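Local coordinates for protein-glutamine gamma-glutamyltransferase 2 (Pagrus major, PDB 1G0D) that catalyses, probably in a calcium-dependent manner, the cross-linking of peptide-bound glutamine to the amino group of peptide-bound lysine or to other primary amines, at residues Met222-Gly227 / Trp273-Val278; Gly230-Arg235 / Val253-Gln258; Ile70-Glu75 / Asp80-Asn85; Gln38-Thr43 / Ile128-Leu133; Leu62-Glu67 / Val191-Pro196. One frame throughout, in Å; residues are numbered along the deposited sequence.

Contact 1 (Met222-Gly227 / Trp273-Val278)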
# COMPACT_ATOMS: atom_id res chain seq x y z
N MET A 222 -7.53 7.61 8.06
CA MET A 222 -7.42 8.91 7.38
C MET A 222 -7.05 8.86 5.89
O MET A 222 -7.32 9.82 5.16
CB MET A 222 -6.42 9.78 8.11
CG MET A 222 -6.90 10.20 9.48
SD MET A 222 -7.94 11.66 9.38
CE MET A 222 -7.00 12.64 8.08
N VAL A 223 -6.44 7.76 5.46
CA VAL A 223 -6.03 7.64 4.06
C VAL A 223 -7.17 7.77 3.08
O VAL A 223 -7.02 8.42 2.04
CB VAL A 223 -5.28 6.34 3.81
CG1 VAL A 223 -4.90 6.21 2.33
CG2 VAL A 223 -4.06 6.32 4.67
N ASN A 224 -8.31 7.17 3.37
CA ASN A 224 -9.43 7.30 2.47
C ASN A 224 -10.78 7.42 3.14
O ASN A 224 -11.52 8.34 2.88
CB ASN A 224 -9.46 6.15 1.48
CG ASN A 224 -10.70 6.17 0.61
OD1 ASN A 224 -11.39 5.16 0.45
ND2 ASN A 224 -11.00 7.32 0.04
N SER A 225 -11.09 6.50 4.04
CA SER A 225 -12.40 6.51 4.67
C SER A 225 -12.89 7.85 5.20
O SER A 225 -14.09 8.14 5.11
CB SER A 225 -12.48 5.46 5.78
OG SER A 225 -12.06 6.01 7.01
N ASN A 226 -12.00 8.68 5.75
CA ASN A 226 -12.43 9.97 6.29
C ASN A 226 -12.69 10.91 5.13
O ASN A 226 -11.77 11.35 4.44
CB ASN A 226 -11.38 10.56 7.22
CG ASN A 226 -11.78 11.91 7.76
OD1 ASN A 226 -12.13 12.83 7.00
ND2 ASN A 226 -11.74 12.06 9.07
N GLY A 227 -13.98 11.20 4.93
CA GLY A 227 -14.43 12.05 3.83
C GLY A 227 -14.15 13.55 3.81
O GLY A 227 -14.00 14.12 2.72
N TRP A 273 -4.77 -0.07 -4.20
CA TRP A 273 -3.29 -0.10 -4.06
C TRP A 273 -2.64 1.29 -3.82
O TRP A 273 -1.53 1.37 -3.29
CB TRP A 273 -2.62 -0.80 -5.26
CG TRP A 273 -2.59 0.06 -6.42
CD1 TRP A 273 -1.62 0.96 -6.76
CD2 TRP A 273 -3.65 0.25 -7.36
NE1 TRP A 273 -2.02 1.71 -7.83
CE2 TRP A 273 -3.27 1.29 -8.23
CE3 TRP A 273 -4.90 -0.36 -7.55
CZ2 TRP A 273 -4.09 1.74 -9.27
CZ3 TRP A 273 -5.70 0.08 -8.57
CH2 TRP A 273 -5.30 1.11 -9.42
N VAL A 274 -3.30 2.38 -4.22
CA VAL A 274 -2.77 3.73 -3.97
C VAL A 274 -2.95 4.15 -2.48
O VAL A 274 -2.16 4.95 -1.95
CB VAL A 274 -3.48 4.79 -4.83
CG1 VAL A 274 -2.91 6.13 -4.54
CG2 VAL A 274 -3.29 4.51 -6.25
N PHE A 275 -4.00 3.62 -1.83
CA PHE A 275 -4.31 3.87 -0.41
C PHE A 275 -3.28 3.10 0.40
O PHE A 275 -2.77 3.60 1.39
CB PHE A 275 -5.66 3.26 0.02
CG PHE A 275 -6.86 3.86 -0.63
CD1 PHE A 275 -6.82 5.14 -1.17
CD2 PHE A 275 -8.01 3.08 -0.79
CE1 PHE A 275 -7.89 5.63 -1.89
CE2 PHE A 275 -9.11 3.55 -1.52
CZ PHE A 275 -9.05 4.83 -2.07
N ALA A 276 -3.02 1.86 0.01
CA ALA A 276 -2.07 1.02 0.72
C ALA A 276 -0.66 1.62 0.64
O ALA A 276 0.00 1.78 1.68
CB ALA A 276 -2.09 -0.37 0.15
N ALA A 277 -0.20 1.98 -0.57
CA ALA A 277 1.11 2.59 -0.76
C ALA A 277 1.23 3.85 0.05
O ALA A 277 2.22 4.03 0.70
CB ALA A 277 1.31 2.93 -2.16
N VAL A 278 0.23 4.74 0.03
CA VAL A 278 0.30 5.97 0.83
C VAL A 278 0.30 5.61 2.33
O VAL A 278 0.91 6.30 3.14
CB VAL A 278 -0.90 6.91 0.50
CG1 VAL A 278 -1.00 8.05 1.47
CG2 VAL A 278 -0.76 7.44 -0.87

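Contact 2 (Gly230-Arg235 / Val253-Gln258)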
# COMPACT_ATOMS: atom_id res chain seq x y z
N GLY A 230 -9.80 13.28 4.84
CA GLY A 230 -9.01 12.12 4.47
C GLY A 230 -7.94 12.52 3.51
O GLY A 230 -7.95 13.65 3.04
N VAL A 231 -7.02 11.62 3.20
CA VAL A 231 -5.96 12.01 2.29
C VAL A 231 -6.34 11.87 0.83
O VAL A 231 -5.92 12.69 -0.00
CB VAL A 231 -4.69 11.21 2.56
CG1 VAL A 231 -3.57 11.45 1.44
CG2 VAL A 231 -4.22 11.58 3.91
N LEU A 232 -7.11 10.83 0.51
CA LEU A 232 -7.51 10.59 -0.87
C LEU A 232 -9.00 10.37 -1.02
O LEU A 232 -9.68 9.90 -0.11
CB LEU A 232 -6.82 9.35 -1.40
CG LEU A 232 -5.35 9.41 -1.82
CD1 LEU A 232 -4.76 8.02 -1.76
CD2 LEU A 232 -5.25 10.01 -3.23
N THR A 233 -9.48 10.68 -2.21
CA THR A 233 -10.86 10.49 -2.56
C THR A 233 -10.85 9.24 -3.44
O THR A 233 -10.03 9.12 -4.36
CB THR A 233 -11.38 11.73 -3.35
OG1 THR A 233 -11.60 12.80 -2.44
CG2 THR A 233 -12.66 11.43 -4.06
N GLY A 234 -11.74 8.28 -3.17
CA GLY A 234 -11.75 7.10 -4.00
C GLY A 234 -12.70 7.24 -5.18
O GLY A 234 -13.78 7.81 -5.05
N ARG A 235 -12.28 6.74 -6.34
CA ARG A 235 -13.11 6.75 -7.54
C ARG A 235 -12.83 5.40 -8.18
O ARG A 235 -11.75 5.17 -8.72
CB ARG A 235 -12.70 7.83 -8.51
CG ARG A 235 -13.57 7.89 -9.76
CD ARG A 235 -14.74 8.82 -9.48
NE ARG A 235 -15.03 9.68 -10.61
CZ ARG A 235 -15.61 10.88 -10.50
NH1 ARG A 235 -15.83 11.59 -11.59
NH2 ARG A 235 -15.96 11.35 -9.32
N VAL A 253 4.55 10.64 -2.25
CA VAL A 253 4.85 12.03 -1.90
C VAL A 253 4.00 13.12 -2.62
O VAL A 253 3.66 14.13 -2.02
CB VAL A 253 6.35 12.33 -2.12
CG1 VAL A 253 6.63 13.78 -1.80
CG2 VAL A 253 7.20 11.42 -1.27
N PRO A 254 3.70 12.95 -3.91
CA PRO A 254 2.89 13.98 -4.58
C PRO A 254 1.47 14.10 -4.06
O PRO A 254 0.88 15.17 -4.06
CB PRO A 254 2.96 13.59 -6.06
CG PRO A 254 4.16 12.70 -6.17
CD PRO A 254 4.14 11.93 -4.88
N ILE A 255 0.91 12.98 -3.62
CA ILE A 255 -0.43 12.96 -3.06
C ILE A 255 -0.40 13.68 -1.70
O ILE A 255 -1.27 14.50 -1.41
CB ILE A 255 -0.88 11.52 -2.81
CG1 ILE A 255 -1.13 10.82 -4.13
CG2 ILE A 255 -2.07 11.51 -1.93
CD1 ILE A 255 -1.11 9.33 -4.01
N LEU A 256 0.60 13.36 -0.87
CA LEU A 256 0.74 13.98 0.45
C LEU A 256 1.04 15.49 0.36
O LEU A 256 0.44 16.29 1.07
CB LEU A 256 1.82 13.27 1.28
CG LEU A 256 1.58 11.79 1.65
CD1 LEU A 256 2.82 11.20 2.35
CD2 LEU A 256 0.39 11.68 2.59
N GLN A 257 1.95 15.90 -0.52
CA GLN A 257 2.23 17.32 -0.59
C GLN A 257 0.98 18.07 -1.07
O GLN A 257 0.68 19.16 -0.59
CB GLN A 257 3.43 17.61 -1.51
CG GLN A 257 4.77 16.95 -1.13
CD GLN A 257 5.47 17.55 0.13
OE1 GLN A 257 4.91 18.39 0.84
NE2 GLN A 257 6.71 17.11 0.39
N GLN A 258 0.23 17.46 -1.99
CA GLN A 258 -0.99 18.06 -2.54
C GLN A 258 -2.08 18.22 -1.48
O GLN A 258 -2.72 19.25 -1.40
CB GLN A 258 -1.50 17.20 -3.69
CG GLN A 258 -2.59 17.84 -4.52
CD GLN A 258 -2.98 17.02 -5.77
OE1 GLN A 258 -4.18 16.76 -5.98
NE2 GLN A 258 -1.98 16.63 -6.59

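Contact 3 (Ile70-Glu75 / Asp80-Asn85)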
# COMPACT_ATOMS: atom_id res chain seq x y z
N ILE A 70 5.75 17.10 30.23
CA ILE A 70 6.49 16.14 30.99
C ILE A 70 7.68 16.77 31.66
O ILE A 70 8.48 17.43 31.00
CB ILE A 70 6.99 15.04 30.03
CG1 ILE A 70 5.79 14.45 29.29
CG2 ILE A 70 7.71 13.96 30.78
CD1 ILE A 70 6.15 13.60 28.09
N LYS A 71 7.80 16.58 32.96
CA LYS A 71 8.96 17.09 33.69
C LYS A 71 9.93 15.93 33.72
O LYS A 71 9.65 14.93 34.35
CB LYS A 71 8.59 17.49 35.13
CG LYS A 71 7.74 18.77 35.18
CD LYS A 71 7.21 19.11 36.59
CE LYS A 71 5.68 18.90 36.74
NZ LYS A 71 4.87 19.53 35.64
N VAL A 72 11.04 16.06 33.00
CA VAL A 72 12.04 15.00 32.94
C VAL A 72 12.91 14.82 34.23
O VAL A 72 13.54 15.77 34.72
CB VAL A 72 12.93 15.27 31.71
CG1 VAL A 72 13.99 14.21 31.58
CG2 VAL A 72 12.08 15.27 30.48
N GLN A 73 12.93 13.59 34.77
CA GLN A 73 13.69 13.20 35.96
C GLN A 73 15.18 13.54 35.94
O GLN A 73 15.79 13.61 34.89
CB GLN A 73 13.59 11.70 36.17
CG GLN A 73 12.25 11.17 36.64
CD GLN A 73 12.23 9.63 36.61
OE1 GLN A 73 11.84 8.97 37.57
NE2 GLN A 73 12.69 9.07 35.49
N LYS A 74 15.76 13.69 37.12
CA LYS A 74 17.17 14.06 37.25
C LYS A 74 18.17 12.93 37.07
O LYS A 74 19.35 13.18 36.77
CB LYS A 74 17.42 14.76 38.59
CG LYS A 74 18.41 15.95 38.48
CD LYS A 74 17.74 17.22 37.95
CE LYS A 74 16.72 17.78 38.95
NZ LYS A 74 16.13 19.04 38.44
N GLU A 75 17.71 11.71 37.26
CA GLU A 75 18.58 10.57 37.03
C GLU A 75 17.85 9.25 37.14
O GLU A 75 16.67 9.17 36.82
CB GLU A 75 19.79 10.61 37.96
CG GLU A 75 21.12 10.98 37.25
CD GLU A 75 21.72 9.84 36.41
OE1 GLU A 75 21.28 8.68 36.55
OE2 GLU A 75 22.63 10.09 35.58
N ASP A 80 9.72 3.56 32.16
CA ASP A 80 8.80 4.20 31.27
C ASP A 80 8.81 5.70 31.63
O ASP A 80 7.93 6.47 31.22
CB ASP A 80 7.42 3.55 31.37
CG ASP A 80 6.61 4.07 32.55
OD1 ASP A 80 7.13 4.09 33.69
OD2 ASP A 80 5.44 4.44 32.31
N LYS A 81 9.83 6.10 32.38
CA LYS A 81 9.97 7.49 32.79
C LYS A 81 11.07 8.18 32.00
O LYS A 81 12.12 7.59 31.77
CB LYS A 81 10.35 7.57 34.26
CG LYS A 81 9.17 7.66 35.24
CD LYS A 81 8.03 8.56 34.75
CE LYS A 81 6.61 7.96 35.00
NZ LYS A 81 6.03 7.20 33.83
N TRP A 82 10.83 9.41 31.58
CA TRP A 82 11.83 10.20 30.86
C TRP A 82 12.87 10.65 31.91
O TRP A 82 12.51 10.91 33.05
CB TRP A 82 11.20 11.47 30.27
CG TRP A 82 10.66 11.42 28.87
CD1 TRP A 82 9.37 11.10 28.51
CD2 TRP A 82 11.32 11.84 27.67
NE1 TRP A 82 9.20 11.30 27.15
CE2 TRP A 82 10.37 11.76 26.62
CE3 TRP A 82 12.62 12.29 27.38
CZ2 TRP A 82 10.68 12.10 25.30
CZ3 TRP A 82 12.93 12.63 26.07
CH2 TRP A 82 11.95 12.53 25.04
N TRP A 83 14.14 10.73 31.55
CA TRP A 83 15.15 11.21 32.52
C TRP A 83 16.41 11.62 31.79
O TRP A 83 16.63 11.23 30.64
CB TRP A 83 15.47 10.16 33.58
CG TRP A 83 16.13 8.93 33.05
CD1 TRP A 83 15.53 7.81 32.56
CD2 TRP A 83 17.54 8.68 33.02
NE1 TRP A 83 16.47 6.87 32.22
CE2 TRP A 83 17.72 7.37 32.49
CE3 TRP A 83 18.67 9.42 33.38
CZ2 TRP A 83 18.98 6.80 32.33
CZ3 TRP A 83 19.93 8.84 33.22
CH2 TRP A 83 20.07 7.53 32.69
N PHE A 84 17.24 12.42 32.45
CA PHE A 84 18.47 12.89 31.82
C PHE A 84 19.69 12.78 32.68
O PHE A 84 19.64 12.69 33.89
CB PHE A 84 18.30 14.34 31.33
CG PHE A 84 18.39 15.40 32.42
CD1 PHE A 84 19.54 16.17 32.56
CD2 PHE A 84 17.31 15.66 33.27
CE1 PHE A 84 19.61 17.17 33.51
CE2 PHE A 84 17.37 16.66 34.23
CZ PHE A 84 18.52 17.42 34.35
N ASN A 85 20.83 12.79 32.04
CA ASN A 85 22.07 12.73 32.78
C ASN A 85 22.79 13.98 32.32
O ASN A 85 22.79 14.32 31.15
CB ASN A 85 22.81 11.45 32.40
CG ASN A 85 24.30 11.59 32.50
OD1 ASN A 85 24.97 11.96 31.52
ND2 ASN A 85 24.84 11.28 33.68

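Contact 4 (Gln38-Thr43 / Ile128-Leu133)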
# COMPACT_ATOMS: atom_id res chain seq x y z
N GLN A 38 15.70 5.30 22.95
CA GLN A 38 17.12 5.48 22.64
C GLN A 38 17.55 6.89 23.08
O GLN A 38 16.94 7.89 22.70
CB GLN A 38 17.32 5.29 21.14
CG GLN A 38 18.75 5.29 20.67
CD GLN A 38 18.87 5.12 19.17
OE1 GLN A 38 18.09 4.38 18.56
NE2 GLN A 38 19.84 5.82 18.55
N PRO A 39 18.63 7.01 23.84
CA PRO A 39 19.08 8.31 24.31
C PRO A 39 19.64 9.24 23.26
O PRO A 39 20.12 8.80 22.22
CB PRO A 39 20.14 7.97 25.34
CG PRO A 39 20.72 6.70 24.82
CD PRO A 39 19.54 5.94 24.29
N PHE A 40 19.56 10.54 23.54
CA PHE A 40 20.12 11.52 22.62
C PHE A 40 20.89 12.59 23.42
O PHE A 40 20.53 12.88 24.56
CB PHE A 40 19.05 12.10 21.66
CG PHE A 40 17.82 12.73 22.32
CD1 PHE A 40 16.76 11.96 22.76
CD2 PHE A 40 17.70 14.13 22.43
CE1 PHE A 40 15.60 12.55 23.31
CE2 PHE A 40 16.57 14.72 22.97
CZ PHE A 40 15.52 13.93 23.41
N SER A 41 21.98 13.14 22.87
CA SER A 41 22.77 14.14 23.61
C SER A 41 22.85 15.50 22.95
O SER A 41 23.20 15.62 21.78
CB SER A 41 24.19 13.66 23.80
OG SER A 41 24.19 12.36 24.33
N ILE A 42 22.56 16.53 23.73
CA ILE A 42 22.57 17.90 23.24
C ILE A 42 23.47 18.66 24.18
O ILE A 42 23.80 18.15 25.24
CB ILE A 42 21.11 18.48 23.25
CG1 ILE A 42 20.58 18.59 24.69
CG2 ILE A 42 20.14 17.52 22.45
CD1 ILE A 42 19.42 19.58 24.87
N THR A 43 23.88 19.87 23.83
CA THR A 43 24.74 20.64 24.71
C THR A 43 24.23 22.04 25.02
O THR A 43 23.53 22.63 24.21
CB THR A 43 26.12 20.84 24.12
OG1 THR A 43 26.00 21.11 22.71
CG2 THR A 43 26.97 19.62 24.36
N ILE A 128 13.97 24.53 22.35
CA ILE A 128 14.27 23.91 21.06
C ILE A 128 13.35 22.74 20.88
O ILE A 128 12.99 22.06 21.83
CB ILE A 128 15.69 23.41 20.97
CG1 ILE A 128 15.96 22.37 22.04
CG2 ILE A 128 16.63 24.58 21.06
CD1 ILE A 128 16.71 21.25 21.52
N SER A 129 12.96 22.48 19.65
CA SER A 129 12.05 21.39 19.44
C SER A 129 12.69 20.23 18.72
O SER A 129 13.77 20.35 18.12
CB SER A 129 10.84 21.89 18.67
OG SER A 129 11.20 22.07 17.32
N PHE A 130 12.02 19.09 18.79
CA PHE A 130 12.50 17.89 18.13
C PHE A 130 11.30 16.97 17.87
O PHE A 130 10.21 17.18 18.44
CB PHE A 130 13.61 17.21 18.98
CG PHE A 130 13.15 16.69 20.34
CD1 PHE A 130 12.52 15.44 20.46
CD2 PHE A 130 13.32 17.46 21.48
CE1 PHE A 130 12.07 14.98 21.68
CE2 PHE A 130 12.86 17.00 22.71
CZ PHE A 130 12.23 15.76 22.81
N HIS A 131 11.48 15.99 17.00
CA HIS A 131 10.41 15.06 16.69
C HIS A 131 10.75 13.67 17.19
O HIS A 131 11.90 13.28 17.19
CB HIS A 131 10.20 15.01 15.20
CG HIS A 131 9.48 16.19 14.66
ND1 HIS A 131 10.14 17.30 14.18
CD2 HIS A 131 8.16 16.42 14.47
CE1 HIS A 131 9.26 18.17 13.72
NE2 HIS A 131 8.05 17.66 13.88
N MET A 132 9.74 12.93 17.60
CA MET A 132 9.96 11.59 18.10
C MET A 132 9.15 10.56 17.31
O MET A 132 7.94 10.70 17.15
CB MET A 132 9.55 11.54 19.57
CG MET A 132 9.64 10.17 20.17
SD MET A 132 11.28 9.84 20.85
CE MET A 132 11.27 10.90 22.29
N LEU A 133 9.84 9.53 16.82
CA LEU A 133 9.25 8.45 16.02
C LEU A 133 9.29 7.09 16.77
O LEU A 133 9.85 6.98 17.85
CB LEU A 133 10.03 8.30 14.71
CG LEU A 133 10.05 9.36 13.60
CD1 LEU A 133 9.21 10.57 13.92
CD2 LEU A 133 11.45 9.72 13.38

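Contact 5 (Leu62-Glu67 / Val191-Pro196)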
# COMPACT_ATOMS: atom_id res chain seq x y z
N LEU A 62 4.32 19.01 24.72
CA LEU A 62 3.72 18.35 23.55
C LEU A 62 2.35 18.99 23.26
O LEU A 62 1.59 19.28 24.19
CB LEU A 62 3.54 16.85 23.84
CG LEU A 62 4.29 15.76 23.05
CD1 LEU A 62 3.53 14.46 23.18
CD2 LEU A 62 4.44 16.14 21.58
N GLY A 63 2.03 19.21 21.99
CA GLY A 63 0.74 19.77 21.67
C GLY A 63 0.80 21.24 21.43
O GLY A 63 1.57 21.94 22.09
N LYS A 64 -0.04 21.70 20.50
CA LYS A 64 -0.11 23.12 20.09
C LYS A 64 -0.57 24.02 21.21
O LYS A 64 -0.45 25.22 21.12
CB LYS A 64 -1.05 23.31 18.89
CG LYS A 64 -0.36 23.22 17.51
CD LYS A 64 0.32 21.83 17.27
CE LYS A 64 -0.35 20.97 16.17
NZ LYS A 64 -0.31 19.50 16.52
N ARG A 65 -1.09 23.41 22.27
CA ARG A 65 -1.57 24.15 23.42
C ARG A 65 -1.10 23.46 24.68
O ARG A 65 -1.81 23.44 25.67
CB ARG A 65 -3.09 24.20 23.41
CG ARG A 65 -3.66 25.26 22.51
CD ARG A 65 -5.16 25.13 22.38
NE ARG A 65 -5.53 23.88 21.71
CZ ARG A 65 -5.71 22.72 22.34
NH1 ARG A 65 -6.05 21.65 21.63
NH2 ARG A 65 -5.56 22.62 23.66
N ASP A 66 0.09 22.88 24.64
CA ASP A 66 0.60 22.17 25.80
C ASP A 66 -0.34 21.11 26.34
O ASP A 66 -0.40 20.87 27.53
CB ASP A 66 0.94 23.14 26.91
CG ASP A 66 2.30 23.72 26.75
OD1 ASP A 66 2.65 24.11 25.60
OD2 ASP A 66 3.02 23.77 27.76
N GLU A 67 -1.07 20.47 25.44
CA GLU A 67 -1.98 19.42 25.82
C GLU A 67 -1.22 18.46 26.78
O GLU A 67 -1.81 17.84 27.69
CB GLU A 67 -2.46 18.68 24.55
CG GLU A 67 -3.56 19.40 23.76
CD GLU A 67 -3.02 20.20 22.57
OE1 GLU A 67 -3.56 20.08 21.45
OE2 GLU A 67 -2.05 20.96 22.75
N VAL A 191 -1.43 14.55 9.38
CA VAL A 191 -2.52 13.63 9.15
C VAL A 191 -3.05 13.20 10.53
O VAL A 191 -4.24 13.03 10.73
CB VAL A 191 -2.03 12.36 8.40
CG1 VAL A 191 -3.16 11.34 8.28
CG2 VAL A 191 -1.52 12.74 7.01
N LEU A 192 -2.15 13.07 11.50
CA LEU A 192 -2.58 12.64 12.83
C LEU A 192 -3.30 13.81 13.50
O LEU A 192 -4.22 13.61 14.30
CB LEU A 192 -1.35 12.21 13.66
CG LEU A 192 -0.74 10.79 13.54
CD1 LEU A 192 0.52 10.65 14.41
CD2 LEU A 192 -1.77 9.74 13.95
N ASP A 193 -2.89 15.03 13.15
CA ASP A 193 -3.47 16.25 13.75
C ASP A 193 -4.84 16.67 13.24
O ASP A 193 -5.51 17.48 13.86
CB ASP A 193 -2.53 17.44 13.58
CG ASP A 193 -1.25 17.33 14.41
OD1 ASP A 193 -0.32 18.12 14.16
OD2 ASP A 193 -1.18 16.45 15.30
N ASN A 194 -5.22 16.12 12.09
CA ASN A 194 -6.49 16.47 11.46
C ASN A 194 -7.53 15.39 11.57
O ASN A 194 -8.57 15.43 10.90
CB ASN A 194 -6.25 16.80 10.00
CG ASN A 194 -5.61 18.13 9.82
OD1 ASN A 194 -6.29 19.14 9.91
ND2 ASN A 194 -4.31 18.17 9.60
N SER A 195 -7.25 14.41 12.42
CA SER A 195 -8.19 13.33 12.57
C SER A 195 -9.28 13.75 13.53
O SER A 195 -9.11 14.64 14.35
CB SER A 195 -7.49 12.05 13.05
OG SER A 195 -7.21 12.07 14.45
N PRO A 196 -10.44 13.11 13.42
CA PRO A 196 -11.58 13.39 14.28
C PRO A 196 -11.22 13.47 15.75
O PRO A 196 -11.67 14.36 16.47
CB PRO A 196 -12.53 12.24 13.99
CG PRO A 196 -12.22 11.90 12.55
CD PRO A 196 -10.75 12.10 12.39

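Contact 1 (Met222-Gly227 / Trp273-Val278)
N224 lays its side chain flat over one face of the F275 ring. Its amide and the ring are stacked with their planes 12° apart, and the stem carbon sits over the middle of the ring: N224 CB is 3.7 Å from the ring centroid, 8° off the normal, a CH-pi contact. Farther out, N224 CG passes 3.4 Å from F275 CZ, and OD1 continues toward CE2. With CG anti to the backbone N (chi1 173°), the amide runs out along the ring toward its far end. The other end of the amide is held outside the pair, because ND2 donates to the carbonyl of L232. This is part of the papain-like catalytic core: F275 lies one turn into helix 272-286, which begins at the active-site C272, and the side chains of F275 and C272 are about 5 Å apart. P356 and T357, which follow the active-site D355, also touch the F275 side chain. V223 meets the base of the same side chain. Its CG1 comes in beside the root of the phenylalanine, 3.8 Å from F275 CB, and lies 3.5 Å from F275 O. The same methyl group makes a slacker approach, 4.4 Å, to CG1 of V278, one turn further along the helix.

Contact 2 (Gly230-Arg235 / Val253-Gln258)
V231 and L232 close on a single methyl group, CG2 of I255, and this is the tight part of the contact. V231 CG1 meets I255 CG2 at 3.7 Å, and L232 CD2 reaches the same I255 CG2 at 3.7 Å, each side chain crossing the isoleucine at about a right angle. L232 CG stands a little farther back. The isoleucine's first torsion (-70° to CG1) places CG2 anti to its own backbone N and turns it to the strand, while CG1 and CD1 run off another way. L232 starts out across the line to the helix, and it is the far end of its chain that closes the distance. All of this is apolar packing between buried groups.

The contact slackens at L256, whose CD2 comes no nearer than 4.1 Å to V231 CG1. The helix face carrying V253, P254 and Q257 is turned from the strand and partly exposed, and Q258 is exposed. At the other end the chain departs from the helix after L232, and R235 sends its guanidinium group to the carbonyl of P239.

Helix 272-286 backs the tight part, with V274 and F275 against L232, and V274 and V278 against I255. V184 of helix 184-193 packs on L256, while V267 touches L232 and also bonds to the backbones of V231 and T233. L232 thus sits between helices 253-261 and 272-286, and backbone bonds tie V231 and L232 to M222 and V223 of helix 212-223.

Contact 3 (Ile70-Glu75 / Asp80-Asn85)
E75 passes the W83 indole to reach N85. Beyond CB, CG passes 4.1 Å from F84 O, and the bend at chi2 (-75°) then swings CD up to CZ3 of the W83 indole. OE1 lies 3.6 Å from W83 CZ3, the carboxylate tilted 47° to the ring. At the tip, OE2 accepts a hydrogen bond of 3.1 Å from N85 ND2; the oxygen lies in the plane of the N85 amide and is met nearly along its C-O axis. With an alanine here, the N85 amide would probably lose this acceptor and be freer to turn. The backbones join at a single beta bridge, Q73 with W83: F84 N donates to Q73 O at 3.1 Å, and Q73 N to W82 O, from above the carbonyl plane. The chain here passes from strand 68-72, at the border of one sheet of the N-terminal beta-sandwich, to strand 83-88, at the border of the other. V72 fills the crossing, with CG1 4.0 Å from F84 CD2 and CG2 3.9 Å from W82 CB. I70 CD1 approaches W82 NE1, while the rest of that indole goes in between the sheets to F130 and M132. K74 runs alongside F84, CD at CZ, on its way to a salt bridge with E57.

Contact 4 (Gln38-Thr43 / Ile128-Leu133)
F40 (chi1 56°) and F130 (chi1 64°) both hold CG in the crowded position, between the backbone N and the carbonyl carbon, and from there the two rings project into the space between their strands and meet. They form an edge-to-face pair. F40 brings its edge to the face of F130, the centroids 5.1 Å apart and the planes at 58°. The leading atom is F40 CZ, which stands 3.8 Å above the F130 plane, not over its middle but toward the rim, where its nearest partner is F130 CZ at 3.8 Å. F130 CE1 is 4.0 Å from F40 CZ. The CA atoms of F40 and F130 are 10.9 Å apart, far more than neighbours in one sheet would be, so these strands face each other across the interior of the N-terminal beta-sandwich. I42 and I128 point into the same layer but stay a little beyond close contact. Strand 40-46 pairs with strand 92-98, whose L97 also packs on F40, and strand 121-133 pairs with strand 106-115, whose Y108 ring lies nearly parallel to that of F130. From strand 33-35, V34 touches F40 and M132, and W82 joins from the loop before strand 83-88.

Contact 5 (Leu62-Glu67 / Val191-Pro196)
K64 NZ bridges to D193 OD1 at 2.7 Å, and this salt bridge is the contact. The lysine chain bends at chi2, chi3 and chi4, and NZ meets OD1 from above the carboxylate, 64° out of its plane. The second oxygen, OD2, is 3.4 Å from K64 NZ and has its own mate in the guanidinium of R209. One carboxylate is thus shared by two cations, which would probably favour its charged form. With an alanine in place of D193, both K64 and R209 would probably be left without their shared counter-charge, and the loop without its tie to the helix.

The loop that presents K64 is bonded within itself. D66 N donates to G63 O at 3.1 Å, closing a beta turn, and R65 N gives its hydrogen to E67 OE2 at 2.7 Å, on the syn side of the carboxylate. R65 NH1 is hydrogen-bonded to S202 OG and pairs by charge alone with E67 OE1 at 2.9 Å, the oxygen lying well out of the guanidinium plane. At phi 99° and psi 145° a side chain on G63 would run into the carbonyl O of L62. Across the gap, N194 ND2 is satisfied by E190 O, and OD1 by R229 NH1.

The loop links strands 55-62 and 68-72 of the N-terminal beta-sandwich, and D193 ends helix 184-193 of the catalytic core, so the bridge spans the surface between two domains. Helix 202-208 lies against the loop through E67, and helix 212-223 packs on V191 and L192.

How the contacts relate
The contacts fall into two groups. Contacts 3 and 4 belong to the N-terminal beta-sandwich, their centres 13 Å apart, with W82 of contact 3 packing on F40, F130 and M132 of contact 4. Contacts 1 and 2 lie in the catalytic core, their centres about 8 Å apart; M222 and V223 bond through their backbones to V231 and L232. Contact 5 joins the groups: its loop runs into strand 68-72 of contact 3, while V191 and S195 touch M222 and P196 touches N226 of contact 1, although the centres are about 20 Å apart. Along the chain, contact 3 nests inside contacts 4 and 5, which cross each other, and contact 2 nests inside contact 1. The sandwich contacts lie far from the active site, whereas contact 1 borders it.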